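Local coordinates for sphingomyelinase C (Streptomyces griseocarneus, PDB 7CNE), which belongs to the endonuclease/exonuclease/phosphatase family and has the DNase I-like fold of that clan, at residues Ser218-Pro223 with Arg262-Gln267. Numbering follows the deposited sequence.
Sequences SRAGHP and RNTVVQ
R219 and N263, S218 and R262, and A220 and T264 lie side by side as paired residues of two parallel strands, and illustrate how the two faces of one strand pair can be finished quite differently. The backbone bonds N263 N to S218 O, A220 N to N263 O, V265 N to A220 O and H222 N to V265 O set the register.

On the face of S218, A220 and R262, the arginine chain turns at chi3 (-71°), which lays the guanidinium over the A220 methyl. R262 NE donates to S218 OG at 2.9 Å, the hydroxyl oxygen lying somewhat out of the guanidinium plane, while A220 CB packs 3.7 Å from R262 CD.

On the other face, the R219 chain, extended from CG to NE, slants forward over the strand pair, and its turn at chi4 sets one guanidinium face against V265 CG2, 3.6 Å from R219 NH2. The N263 amide stands at 69° to the guanidinium; a water in the guanidinium plane joins R219 NH1 to N263 OD1, 3.0 Å from each. N263 OD1 also accepts from the backbone N of V249, and R219 NE forms a salt bridge with D245, tying this face to strand 247-251 and the loop before it.

Beyond the paired residues, P223 CD and Q267 NE2 lie over opposite faces of the H222 ring, both offset toward its rim, with the Q267 amide tilted 38° to it and Q267 NE2 3.3 Å from H222 CE1. H222 NE2 is hydrogen-bonded to D227 OD2, and Q267 NE2 to E230 OE1 and Y291 OH, holding both polar ends.

Strand 218-221 is an edge strand, parallel to its neighbour 261-265, in one of the two large sheets of the DNase I-like fold.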
loop_
_atom_site.group_PDB
_atom_site.type_symbol
_atom_site.label_atom_id
_atom_site.label_comp_id
_atom_site.label_asym_id
_atom_site.label_seq_id
_atom_site.Cartn_x
_atom_site.Cartn_y
_atom_site.Cartn_z
ATOM N N SER A 218 6.922 14.927 -10.343
ATOM C CA SER A 218 7.011 15.744 -9.145
ATOM C C SER A 218 6.437 14.969 -7.974
ATOM O O SER A 218 5.491 14.192 -8.131
ATOM C CB SER A 218 6.295 17.096 -9.297
ATOM O OG SER A 218 4.917 16.953 -9.559
ATOM N N ARG A 219 7.049 15.162 -6.813
ATOM C CA ARG A 219 6.532 14.651 -5.553
ATOM C C ARG A 219 6.208 15.868 -4.696
ATOM O O ARG A 219 7.113 16.607 -4.285
ATOM C CB ARG A 219 7.530 13.710 -4.873
ATOM C CG ARG A 219 6.920 12.955 -3.675
ATOM C CD ARG A 219 7.865 11.888 -3.084
ATOM N NE ARG A 219 7.278 11.322 -1.871
ATOM C CZ ARG A 219 6.411 10.309 -1.854
ATOM N NH1 ARG A 219 6.045 9.721 -2.988
ATOM N NH2 ARG A 219 5.920 9.878 -0.692
ATOM N N ALA A 220 4.927 16.070 -4.433
ATOM C CA ALA A 220 4.391 17.318 -3.923
ATOM C C ALA A 220 3.754 17.109 -2.556
ATOM O O ALA A 220 3.657 15.983 -2.050
ATOM C CB ALA A 220 3.376 17.896 -4.916
ATOM N N GLY A 221 3.299 18.213 -1.961
ATOM C CA GLY A 221 2.613 18.133 -0.686
ATOM C C GLY A 221 3.586 17.999 0.476
ATOM O O GLY A 221 4.727 18.462 0.424
ATOM N N HIS A 222 3.120 17.348 1.536
ATOM C CA HIS A 222 3.910 17.247 2.753
ATOM C C HIS A 222 5.183 16.447 2.481
ATOM O O HIS A 222 5.162 15.498 1.682
ATOM C CB HIS A 222 3.079 16.596 3.859
ATOM C CG HIS A 222 3.693 16.702 5.218
ATOM N ND1 HIS A 222 3.798 17.900 5.896
ATOM C CD2 HIS A 222 4.225 15.761 6.034
ATOM C CE1 HIS A 222 4.372 17.690 7.070
ATOM N NE2 HIS A 222 4.642 16.401 7.177
ATOM N N PRO A 223 6.319 16.825 3.084
ATOM C CA PRO A 223 7.577 16.125 2.780
ATOM C C PRO A 223 7.634 14.680 3.257
ATOM O O PRO A 223 8.438 13.919 2.710
ATOM C CB PRO A 223 8.639 16.977 3.496
ATOM C CG PRO A 223 7.873 17.766 4.514
ATOM C CD PRO A 223 6.552 18.040 3.879
ATOM N N ARG A 262 2.357 13.004 -10.895
ATOM C CA ARG A 262 2.647 13.521 -9.567
ATOM C C ARG A 262 2.276 12.497 -8.493
ATOM O O ARG A 262 1.328 11.723 -8.654
ATOM C CB ARG A 262 1.881 14.846 -9.342
ATOM C CG ARG A 262 1.991 15.443 -7.936
ATOM C CD ARG A 262 1.412 16.867 -7.904
ATOM N NE ARG A 262 2.276 17.805 -8.623
ATOM C CZ ARG A 262 2.167 19.129 -8.573
ATOM N NH1 ARG A 262 1.200 19.700 -7.858
ATOM N NH2 ARG A 262 3.018 19.883 -9.255
ATOM N N ASN A 263 3.046 12.480 -7.404
ATOM C CA ASN A 263 2.634 11.886 -6.128
ATOM C C ASN A 263 2.490 13.031 -5.131
ATOM O O ASN A 263 3.462 13.755 -4.886
ATOM C CB ASN A 263 3.665 10.883 -5.580
ATOM C CG ASN A 263 3.711 9.548 -6.336
ATOM O OD1 ASN A 263 4.382 8.612 -5.884
ATOM N ND2 ASN A 263 3.035 9.457 -7.480
ATOM N N THR A 264 1.307 13.194 -4.546
ATOM C CA THR A 264 1.081 14.229 -3.538
ATOM C C THR A 264 0.839 13.583 -2.177
ATOM O O THR A 264 -0.083 12.773 -2.023
ATOM C CB THR A 264 -0.097 15.126 -3.917
ATOM O OG1 THR A 264 0.153 15.700 -5.202
ATOM C CG2 THR A 264 -0.259 16.245 -2.899
ATOM N N VAL A 265 1.672 13.934 -1.202
ATOM C CA VAL A 265 1.472 13.494 0.175
ATOM C C VAL A 265 0.475 14.448 0.825
ATOM O O VAL A 265 0.716 15.657 0.895
ATOM C CB VAL A 265 2.797 13.467 0.949
ATOM C CG1 VAL A 265 2.594 12.849 2.341
ATOM C CG2 VAL A 265 3.877 12.705 0.150
ATOM N N VAL A 266 -0.649 13.916 1.288
ATOM C CA VAL A 266 -1.778 14.732 1.728
ATOM C C VAL A 266 -1.890 14.605 3.239
ATOM O O VAL A 266 -2.297 13.556 3.754
ATOM C CB VAL A 266 -3.087 14.314 1.043
ATOM C CG1 VAL A 266 -4.250 15.075 1.642
ATOM C CG2 VAL A 266 -3.010 14.538 -0.468
ATOM N N GLN A 267 -1.556 15.681 3.955
ATOM C CA GLN A 267 -1.611 15.698 5.422
ATOM C C GLN A 267 -3.018 16.097 5.873
ATOM O O GLN A 267 -3.288 17.239 6.245
ATOM C CB GLN A 267 -0.543 16.641 5.966
ATOM C CG GLN A 267 -0.417 16.705 7.484
ATOM C CD GLN A 267 0.643 17.698 7.917
ATOM O OE1 GLN A 267 0.637 18.849 7.490
ATOM N NE2 GLN A 267 1.585 17.244 8.734
HETATM O O HOH W 1 7.045 9.926 -5.803
#